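Local coordinates for uncharacterized protein TP-0789 domain-containing protein (PDB 4Z48) that is of unknown function but belongs to the LolA-like family, named for a carrier of lipoproteins to the outer membrane, so a similar lipid-binding role is possible, at residues E122-L136 and I150-Y163. Sequence-based numbering, arbitrary orientation.
Sequences EDIQNLDDVDEYDYL and ILERTPKKGKETQY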
ATOM      1  N   GLU A 122       4.480   3.385   6.241  1.00 22.87           N
ATOM      2  CA  GLU A 122       5.031   3.503   4.887  1.00 23.44           C
ATOM      3  C   GLU A 122       4.324   2.574   3.889  1.00 26.75           C
ATOM      4  O   GLU A 122       4.298   2.903   2.722  1.00 26.68           O
ATOM      5  CB  GLU A 122       6.546   3.275   4.851  1.00 25.33           C
ATOM      6  CG  GLU A 122       7.011   1.845   5.106  1.00 30.03           C
ATOM      7  CD  GLU A 122       8.495   1.648   4.831  1.00 34.75           C
ATOM      8  OE1 GLU A 122       8.969   2.015   3.730  1.00 31.43           O
ATOM      9  OE2 GLU A 122       9.185   1.115   5.727  1.00 27.46           O
ATOM     10  N   ASP A 123       3.710   1.471   4.354  1.00 22.61           N
ATOM     11  CA  ASP A 123       2.976   0.536   3.501  1.00 23.32           C
ATOM     12  C   ASP A 123       1.695   1.160   2.915  1.00 30.95           C
ATOM     13  O   ASP A 123       1.165   0.636   1.933  1.00 31.04           O
ATOM     14  CB  ASP A 123       2.631  -0.740   4.274  1.00 22.99           C
ATOM     15  CG  ASP A 123       3.832  -1.555   4.709  1.00 25.05           C
ATOM     16  OD1 ASP A 123       4.875  -1.484   4.040  1.00 24.00           O
ATOM     17  OD2 ASP A 123       3.716  -2.293   5.696  1.00 24.02           O
ATOM     18  N   ILE A 124       1.215   2.279   3.516  1.00 27.70           N
ATOM     19  CA  ILE A 124       0.006   3.002   3.137  1.00 28.85           C
ATOM     20  C   ILE A 124       0.261   3.981   1.955  1.00 35.04           C
ATOM     21  O   ILE A 124      -0.690   4.382   1.306  1.00 34.66           O
ATOM     22  CB  ILE A 124      -0.571   3.695   4.403  1.00 33.54           C
ATOM     23  CG1 ILE A 124      -1.041   2.651   5.459  1.00 33.44           C
ATOM     24  CG2 ILE A 124      -1.646   4.718   4.117  1.00 36.30           C
ATOM     25  CD1 ILE A 124      -1.769   1.453   4.968  1.00 37.82           C
ATOM     26  N   GLN A 125       1.518   4.312   1.635  1.00 35.12           N
ATOM     27  CA  GLN A 125       1.837   5.159   0.466  1.00 36.66           C
ATOM     28  C   GLN A 125       1.824   4.342  -0.857  1.00 42.21           C
ATOM     29  O   GLN A 125       1.593   3.129  -0.827  1.00 41.71           O
ATOM     30  CB  GLN A 125       3.206   5.815   0.639  1.00 38.38           C
ATOM     31  CG  GLN A 125       3.328   6.649   1.910  1.00 45.49           C
ATOM     32  CD  GLN A 125       4.757   6.798   2.367  1.00 61.80           C
ATOM     33  OE1 GLN A 125       5.676   6.069   1.954  1.00 55.48           O
ATOM     34  NE2 GLN A 125       4.962   7.715   3.280  1.00 54.81           N
ATOM     35  N   ASN A 126       2.120   5.014  -2.013  1.00 39.49           N
ATOM     36  CA  ASN A 126       2.162   4.446  -3.372  1.00 38.67           C
ATOM     37  C   ASN A 126       3.030   3.190  -3.410  1.00 44.24           C
ATOM     38  O   ASN A 126       4.232   3.250  -3.129  1.00 43.23           O
ATOM     39  CB  ASN A 126       2.683   5.497  -4.375  1.00 34.36           C
ATOM     40  CG  ASN A 126       2.651   5.135  -5.851  1.00 64.57           C
ATOM     41  OD1 ASN A 126       2.248   4.044  -6.274  1.00 58.28           O
ATOM     42  ND2 ASN A 126       3.101   6.060  -6.684  1.00 59.44           N
ATOM     43  N   LEU A 127       2.396   2.045  -3.725  1.00 42.85           N
ATOM     44  CA  LEU A 127       3.056   0.738  -3.809  1.00 43.23           C
ATOM     45  C   LEU A 127       3.847   0.584  -5.133  1.00 46.55           C
ATOM     46  O   LEU A 127       4.720  -0.287  -5.211  1.00 45.35           O
ATOM     47  CB  LEU A 127       2.001  -0.396  -3.652  1.00 43.32           C
ATOM     48  CG  LEU A 127       2.442  -1.884  -3.615  1.00 48.48           C
ATOM     49  CD1 LEU A 127       3.472  -2.165  -2.542  1.00 49.14           C
ATOM     50  CD2 LEU A 127       1.249  -2.796  -3.403  1.00 51.15           C
ATOM     51  N   ASP A 128       3.578   1.441  -6.150  1.00 42.23           N
ATOM     52  CA  ASP A 128       4.227   1.296  -7.445  1.00 40.86           C
ATOM     53  C   ASP A 128       4.997   2.562  -7.904  1.00 42.30           C
ATOM     54  O   ASP A 128       4.869   2.976  -9.061  1.00 40.85           O
ATOM     55  CB  ASP A 128       3.183   0.859  -8.494  1.00 43.24           C
ATOM     56  CG  ASP A 128       2.671  -0.561  -8.284  1.00 54.41           C
ATOM     57  OD1 ASP A 128       3.419  -1.521  -8.604  1.00 52.61           O
ATOM     58  OD2 ASP A 128       1.528  -0.714  -7.788  1.00 60.12           O
ATOM     59  N   ASP A 129       5.840   3.132  -7.017  1.00 36.82           N
ATOM     60  CA  ASP A 129       6.699   4.284  -7.330  1.00 37.26           C
ATOM     61  C   ASP A 129       7.973   3.726  -7.986  1.00 40.03           C
ATOM     62  O   ASP A 129       8.986   3.523  -7.316  1.00 39.31           O
ATOM     63  CB  ASP A 129       6.992   5.096  -6.056  1.00 40.28           C
ATOM     64  CG  ASP A 129       7.297   6.565  -6.301  1.00 59.39           C
ATOM     65  OD1 ASP A 129       8.177   6.859  -7.137  1.00 59.32           O
ATOM     66  OD2 ASP A 129       6.685   7.420  -5.618  1.00 67.82           O
ATOM     67  N   VAL A 130       7.865   3.400  -9.302  1.00 37.02           N
ATOM     68  CA  VAL A 130       8.832   2.698 -10.153  1.00 36.74           C
ATOM     69  C   VAL A 130      10.288   3.208  -9.980  1.00 40.95           C
ATOM     70  O   VAL A 130      11.210   2.385  -9.864  1.00 40.41           O
ATOM     71  CB  VAL A 130       8.407   2.701 -11.653  1.00 41.15           C
ATOM     72  CG1 VAL A 130       9.516   2.204 -12.561  1.00 40.87           C
ATOM     73  CG2 VAL A 130       7.156   1.851 -11.870  1.00 40.36           C
ATOM     74  N   ASP A 131      10.488   4.531  -9.946  1.00 37.39           N
ATOM     75  CA  ASP A 131      11.847   5.077  -9.898  1.00 37.68           C
ATOM     76  C   ASP A 131      12.434   5.171  -8.466  1.00 38.25           C
ATOM     77  O   ASP A 131      13.525   5.720  -8.284  1.00 38.88           O
ATOM     78  CB  ASP A 131      11.906   6.429 -10.630  1.00 40.52           C
ATOM     79  CG  ASP A 131      11.674   6.318 -12.137  1.00 48.38           C
ATOM     80  OD1 ASP A 131      12.327   5.463 -12.787  1.00 46.42           O
ATOM     81  OD2 ASP A 131      10.863   7.101 -12.671  1.00 57.85           O
ATOM     82  N   GLU A 132      11.793   4.553  -7.485  1.00 33.22           N
ATOM     83  CA  GLU A 132      12.379   4.537  -6.150  1.00 33.15           C
ATOM     84  C   GLU A 132      13.205   3.250  -5.943  1.00 33.05           C
ATOM     85  O   GLU A 132      13.914   3.135  -4.936  1.00 32.44           O
ATOM     86  CB  GLU A 132      11.316   4.706  -5.058  1.00 34.00           C
ATOM     87  CG  GLU A 132      10.721   6.102  -4.998  1.00 46.02           C
ATOM     88  CD  GLU A 132      10.021   6.461  -3.704  1.00 79.17           C
ATOM     89  OE1 GLU A 132       9.258   5.618  -3.178  1.00 84.26           O
ATOM     90  OE2 GLU A 132      10.193   7.614  -3.246  1.00 78.64           O
ATOM     91  N   TYR A 133      13.195   2.339  -6.946  1.00 28.41           N
ATOM     92  CA  TYR A 133      13.835   1.024  -6.840  1.00 27.02           C
ATOM     93  C   TYR A 133      14.694   0.594  -8.021  1.00 30.58           C
ATOM     94  O   TYR A 133      14.517   1.049  -9.134  1.00 32.68           O
ATOM     95  CB  TYR A 133      12.725  -0.062  -6.690  1.00 27.41           C
ATOM     96  CG  TYR A 133      11.711   0.217  -5.606  1.00 28.58           C
ATOM     97  CD1 TYR A 133      10.557   0.953  -5.872  1.00 29.59           C
ATOM     98  CD2 TYR A 133      11.898  -0.259  -4.313  1.00 29.91           C
ATOM     99  CE1 TYR A 133       9.619   1.219  -4.870  1.00 30.72           C
ATOM    100  CE2 TYR A 133      10.966  -0.008  -3.307  1.00 31.69           C
ATOM    101  CZ  TYR A 133       9.840   0.754  -3.583  1.00 43.38           C
ATOM    102  OH  TYR A 133       8.921   1.017  -2.593  1.00 50.07           O
ATOM    103  N   ASP A 134      15.567  -0.373  -7.763  1.00 26.56           N
ATOM    104  CA  ASP A 134      16.341  -1.158  -8.721  1.00 26.82           C
ATOM    105  C   ASP A 134      15.649  -2.506  -8.827  1.00 29.78           C
ATOM    106  O   ASP A 134      15.243  -3.057  -7.808  1.00 29.04           O
ATOM    107  CB  ASP A 134      17.786  -1.316  -8.239  1.00 29.63           C
ATOM    108  CG  ASP A 134      18.546  -0.011  -8.253  1.00 38.49           C
ATOM    109  OD1 ASP A 134      18.551   0.658  -9.307  1.00 42.71           O
ATOM    110  OD2 ASP A 134      19.086   0.366  -7.202  1.00 40.74           O
ATOM    111  N   TYR A 135      15.516  -3.037 -10.026  1.00 27.33           N
ATOM    112  CA  TYR A 135      14.794  -4.289 -10.234  1.00 25.95           C
ATOM    113  C   TYR A 135      15.659  -5.421 -10.689  1.00 26.30           C
ATOM    114  O   TYR A 135      16.710  -5.211 -11.276  1.00 25.04           O
ATOM    115  CB  TYR A 135      13.660  -4.071 -11.251  1.00 26.21           C
ATOM    116  CG  TYR A 135      12.688  -3.005 -10.795  1.00 26.75           C
ATOM    117  CD1 TYR A 135      11.676  -3.303  -9.893  1.00 26.95           C
ATOM    118  CD2 TYR A 135      12.849  -1.676 -11.182  1.00 27.73           C
ATOM    119  CE1 TYR A 135      10.827  -2.314  -9.407  1.00 27.48           C
ATOM    120  CE2 TYR A 135      11.997  -0.681 -10.717  1.00 28.65           C
ATOM    121  CZ  TYR A 135      10.984  -1.006  -9.828  1.00 31.47           C
ATOM    122  OH  TYR A 135      10.147  -0.045  -9.321  1.00 29.87           O
ATOM    123  N   LEU A 136      15.164  -6.638 -10.483  1.00 23.66           N
ATOM    124  CA  LEU A 136      15.776  -7.841 -11.029  1.00 24.76           C
ATOM    125  C   LEU A 136      14.672  -8.897 -11.341  1.00 29.04           C
ATOM    126  O   LEU A 136      14.043  -9.453 -10.435  1.00 28.24           O
ATOM    127  CB  LEU A 136      16.857  -8.367 -10.082  1.00 25.50           C
ATOM    128  CG  LEU A 136      17.715  -9.555 -10.498  1.00 29.63           C
ATOM    129  CD1 LEU A 136      18.583  -9.236 -11.722  1.00 30.45           C
ATOM    130  CD2 LEU A 136      18.591  -9.989  -9.321  1.00 28.12           C
ATOM    131  N   ILE A 150       8.587 -13.496 -11.246  1.00 24.78           N
ATOM    132  CA  ILE A 150       9.270 -13.300  -9.976  1.00 24.08           C
ATOM    133  C   ILE A 150      10.071 -12.001 -10.168  1.00 27.23           C
ATOM    134  O   ILE A 150      10.996 -11.956 -10.987  1.00 25.33           O
ATOM    135  CB  ILE A 150      10.143 -14.499  -9.500  1.00 27.74           C
ATOM    136  CG1 ILE A 150       9.358 -15.852  -9.523  1.00 28.81           C
ATOM    137  CG2 ILE A 150      10.732 -14.195  -8.084  1.00 27.68           C
ATOM    138  CD1 ILE A 150      10.263 -17.079  -9.690  1.00 37.70           C
ATOM    139  N   LEU A 151       9.673 -10.931  -9.454  1.00 22.64           N
ATOM    140  CA  LEU A 151      10.297  -9.617  -9.587  1.00 21.80           C
ATOM    141  C   LEU A 151      10.841  -9.151  -8.271  1.00 23.24           C
ATOM    142  O   LEU A 151      10.058  -8.924  -7.331  1.00 20.62           O
ATOM    143  CB  LEU A 151       9.261  -8.567 -10.099  1.00 21.54           C
ATOM    144  CG  LEU A 151       9.825  -7.152 -10.384  1.00 25.52           C
ATOM    145  CD1 LEU A 151      10.912  -7.194 -11.471  1.00 24.96           C
ATOM    146  CD2 LEU A 151       8.720  -6.205 -10.824  1.00 26.44           C
ATOM    147  N   GLU A 152      12.162  -9.014  -8.184  1.00 21.06           N
ATOM    148  CA  GLU A 152      12.797  -8.487  -6.987  1.00 22.24           C
ATOM    149  C   GLU A 152      12.978  -7.005  -7.158  1.00 26.48           C
ATOM    150  O   GLU A 152      13.362  -6.560  -8.252  1.00 25.36           O
ATOM    151  CB  GLU A 152      14.163  -9.146  -6.721  1.00 25.07           C
ATOM    152  CG  GLU A 152      14.102 -10.616  -6.341  1.00 41.45           C
ATOM    153  CD  GLU A 152      15.369 -11.199  -5.733  1.00 62.09           C
ATOM    154  OE1 GLU A 152      16.293 -10.424  -5.386  1.00 50.04           O
ATOM    155  OE2 GLU A 152      15.420 -12.439  -5.569  1.00 54.82           O
ATOM    156  N   ARG A 153      12.721  -6.239  -6.105  1.00 23.99           N
ATOM    157  CA  ARG A 153      12.971  -4.802  -6.142  1.00 24.86           C
ATOM    158  C   ARG A 153      13.715  -4.403  -4.872  1.00 29.17           C
ATOM    159  O   ARG A 153      13.410  -4.905  -3.805  1.00 29.68           O
ATOM    160  CB  ARG A 153      11.696  -3.977  -6.397  1.00 24.12           C
ATOM    161  CG  ARG A 153      10.771  -3.747  -5.238  1.00 30.26           C
ATOM    162  CD  ARG A 153       9.648  -2.835  -5.647  1.00 31.27           C
ATOM    163  NE  ARG A 153       8.729  -2.641  -4.533  1.00 28.03           N
ATOM    164  CZ  ARG A 153       7.564  -2.010  -4.618  1.00 43.96           C
ATOM    165  NH1 ARG A 153       7.146  -1.528  -5.784  1.00 24.31           N
ATOM    166  NH2 ARG A 153       6.793  -1.885  -3.550  1.00 39.57           N
ATOM    167  N   THR A 154      14.766  -3.601  -5.031  1.00 27.20           N
ATOM    168  CA  THR A 154      15.624  -3.133  -3.951  1.00 27.07           C
ATOM    169  C   THR A 154      15.498  -1.621  -3.915  1.00 30.57           C
ATOM    170  O   THR A 154      15.610  -0.994  -4.968  1.00 29.29           O
ATOM    171  CB  THR A 154      17.084  -3.620  -4.184  1.00 36.41           C
ATOM    172  OG1 THR A 154      17.091  -5.036  -4.281  1.00 35.38           O
ATOM    173  CG2 THR A 154      18.013  -3.253  -3.053  1.00 38.39           C
ATOM    174  N   PRO A 155      15.307  -0.993  -2.738  1.00 31.28           N
ATOM    175  CA  PRO A 155      15.223   0.465  -2.723  1.00 31.34           C
ATOM    176  C   PRO A 155      16.549   1.083  -3.131  1.00 32.27           C
ATOM    177  O   PRO A 155      17.626   0.582  -2.761  1.00 31.11           O
ATOM    178  CB  PRO A 155      14.877   0.795  -1.264  1.00 34.15           C
ATOM    179  CG  PRO A 155      15.392  -0.370  -0.473  1.00 40.00           C
ATOM    180  CD  PRO A 155      15.146  -1.557  -1.382  1.00 34.70           C
ATOM    181  N   LYS A 156      16.469   2.148  -3.924  1.00 27.79           N
ATOM    182  CA  LYS A 156      17.655   2.914  -4.332  1.00 29.00           C
ATOM    183  C   LYS A 156      18.318   3.514  -3.099  1.00 32.31           C
ATOM    184  O   LYS A 156      17.630   3.821  -2.114  1.00 31.81           O
ATOM    185  CB  LYS A 156      17.253   4.033  -5.306  1.00 32.45           C
ATOM    186  CG  LYS A 156      16.845   3.511  -6.666  1.00 30.92           C
ATOM    187  CD  LYS A 156      16.804   4.604  -7.697  1.00 32.18           C
ATOM    188  CE  LYS A 156      16.517   4.041  -9.073  1.00 42.34           C
ATOM    189  NZ  LYS A 156      16.183   5.130 -10.023  1.00 48.27           N
ATOM    190  N   LYS A 157      19.646   3.647  -3.144  1.00 32.15           N
ATOM    191  CA  LYS A 157      20.464   4.226  -2.081  1.00 33.11           C
ATOM    192  C   LYS A 157      19.879   5.598  -1.634  1.00 40.12           C
ATOM    193  O   LYS A 157      19.550   6.450  -2.469  1.00 39.53           O
ATOM    194  CB  LYS A 157      21.938   4.360  -2.536  1.00 34.63           C
ATOM    195  CG  LYS A 157      22.873   4.748  -1.391  1.00 44.89           C
ATOM    196  CD  LYS A 157      24.314   4.650  -1.783  1.00 55.53           C
ATOM    197  CE  LYS A 157      25.230   5.234  -0.736  1.00 68.49           C
ATOM    198  NZ  LYS A 157      26.642   5.243  -1.201  1.00 77.11           N
ATOM    199  N   GLY A 158      19.717   5.752  -0.330  1.00 38.99           N
ATOM    200  CA  GLY A 158      19.197   6.976   0.266  1.00 40.25           C
ATOM    201  C   GLY A 158      17.713   6.994   0.544  1.00 44.80           C
ATOM    202  O   GLY A 158      17.233   7.927   1.198  1.00 47.32           O
ATOM    203  N   LYS A 159      16.960   5.977   0.050  1.00 38.17           N
ATOM    204  CA  LYS A 159      15.520   5.906   0.269  1.00 36.28           C
ATOM    205  C   LYS A 159      15.237   5.482   1.727  1.00 39.77           C
ATOM    206  O   LYS A 159      15.835   4.534   2.250  1.00 38.18           O
ATOM    207  CB  LYS A 159      14.831   4.978  -0.748  1.00 36.59           C
ATOM    208  CG  LYS A 159      13.314   4.912  -0.618  1.00 33.92           C
ATOM    209  CD  LYS A 159      12.737   3.831  -1.501  1.00 41.65           C
ATOM    210  CE  LYS A 159      11.412   3.287  -1.007  1.00 45.30           C
ATOM    211  NZ  LYS A 159      10.397   4.358  -0.811  1.00 42.90           N
ATOM    212  N   GLU A 160      14.367   6.265   2.375  1.00 36.74           N
ATOM    213  CA  GLU A 160      13.895   6.119   3.753  1.00 36.45           C
ATOM    214  C   GLU A 160      12.870   4.987   3.791  1.00 35.74           C
ATOM    215  O   GLU A 160      11.702   5.173   3.418  1.00 34.18           O
ATOM    216  CB  GLU A 160      13.272   7.459   4.196  1.00 38.59           C
ATOM    217  CG  GLU A 160      13.013   7.620   5.680  1.00 51.88           C
ATOM    218  CD  GLU A 160      13.266   9.042   6.140  1.00 69.07           C
ATOM    219  OE1 GLU A 160      12.445   9.931   5.815  1.00 69.17           O
ATOM    220  OE2 GLU A 160      14.320   9.280   6.771  1.00 60.05           O
ATOM    221  N   THR A 161      13.321   3.793   4.190  1.00 29.95           N
ATOM    222  CA  THR A 161      12.441   2.609   4.227  1.00 27.03           C
ATOM    223  C   THR A 161      12.987   1.611   5.228  1.00 27.05           C
ATOM    224  O   THR A 161      14.186   1.600   5.488  1.00 27.80           O
ATOM    225  CB  THR A 161      12.315   1.973   2.792  1.00 26.87           C
ATOM    226  OG1 THR A 161      11.553   0.761   2.856  1.00 28.74           O
ATOM    227  CG2 THR A 161      13.664   1.685   2.141  1.00 24.40           C
ATOM    228  N   GLN A 162      12.127   0.760   5.784  1.00 23.60           N
ATOM    229  CA  GLN A 162      12.636  -0.250   6.713  1.00 23.53           C
ATOM    230  C   GLN A 162      13.117  -1.494   5.928  1.00 26.35           C
ATOM    231  O   GLN A 162      13.737  -2.392   6.501  1.00 26.52           O
ATOM    232  CB  GLN A 162      11.525  -0.640   7.712  1.00 24.03           C
ATOM    233  CG  GLN A 162      10.473  -1.521   7.105  1.00 27.63           C
ATOM    234  CD  GLN A 162       9.273  -1.693   7.985  1.00 38.50           C
ATOM    235  OE1 GLN A 162       8.291  -0.958   7.860  1.00 30.27           O
ATOM    236  NE2 GLN A 162       9.326  -2.684   8.876  1.00 21.84           N
ATOM    237  N   TYR A 163      12.790  -1.563   4.630  1.00 22.32           N
ATOM    238  CA  TYR A 163      13.080  -2.764   3.868  1.00 22.76           C
ATOM    239  C   TYR A 163      14.376  -2.697   3.076  1.00 27.72           C
ATOM    240  O   TYR A 163      14.758  -1.640   2.579  1.00 26.59           O
ATOM    241  CB  TYR A 163      11.927  -3.092   2.914  1.00 22.32           C
ATOM    242  CG  TYR A 163      10.568  -3.065   3.576  1.00 20.22           C
ATOM    243  CD1 TYR A 163      10.239  -3.977   4.575  1.00 20.10           C
ATOM    244  CD2 TYR A 163       9.618  -2.109   3.222  1.00 20.16           C
ATOM    245  CE1 TYR A 163       8.966  -3.989   5.155  1.00 20.66           C
ATOM    246  CE2 TYR A 163       8.352  -2.084   3.827  1.00 19.91           C
ATOM    247  CZ  TYR A 163       8.045  -3.007   4.809  1.00 27.40           C
ATOM    248  OH  TYR A 163       6.786  -2.973   5.347  1.00 24.86           O
TER
HETATM  249  O   HOH W   1      14.953   4.269 -12.329  1.00 39.92           O
HETATM  250  O   HOH W   2      19.343  -1.057  -4.974  1.00 25.61           O
HETATM  251  O   HOH W   3      16.296  -5.839  -6.999  1.00 29.60           O
HETATM  252  O   HOH W   4      20.897   2.694  -5.554  1.00 45.72           O
HETATM  253  O   HOH W   5       7.772  -0.979  -8.460  1.00 34.10           O
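Arg-153 lays its guanidinium flat on the ring of Tyr-133, planes only 3° apart, with Arg-153 CZ 4.0 Å from the centroid of the Tyr-133 ring: a cation-pi stack. The first torsion of Arg-153 (chi1 79°) sets CG between backbone N and carbonyl carbon, and the extended chain beyond then carries CD over the ring centre, a CH-pi contact, before the head group reaches the loop ahead of Tyr-133. There NH1 and NH2 both point end-on at Leu-127 O, which lies in the guanidinium plane; the NH1 to Leu-127 O bond is the shorter at 2.8 Å. A water joins NH1 to Tyr-135 OH, and Gln-166 on the neighbouring strand takes NE. On the backbone, strands 133-136 and 150-155 pair antiparallel as the open end of a hairpin, Asp-134 facing Thr-154 as a hydrogen-bonded pair, and CB of Arg-153 packs 3.5 Å from CE1 of Tyr-135.

Lys-159 crosses Glu-132 at about a right angle, its NZ meeting Glu-132 OE1 from above the carboxylate plane at 2.9 Å in a salt bridge. At the far end of 150-163, Glu-122 OE2 accepts from Gln-162 N on its syn lone pair, 3.0 Å away. Tyr-163 OH donates to Asp-123 OD1 at 2.8 Å, ring and carboxylate nearly coplanar, while Asp-123 OD2 forms a salt bridge with Lys-191. With its nitrogens engaged and one face on an aromatic ring, the Arg-153 guanidinium is probably held in one orientation, tying the loop before the hairpin to its second strand.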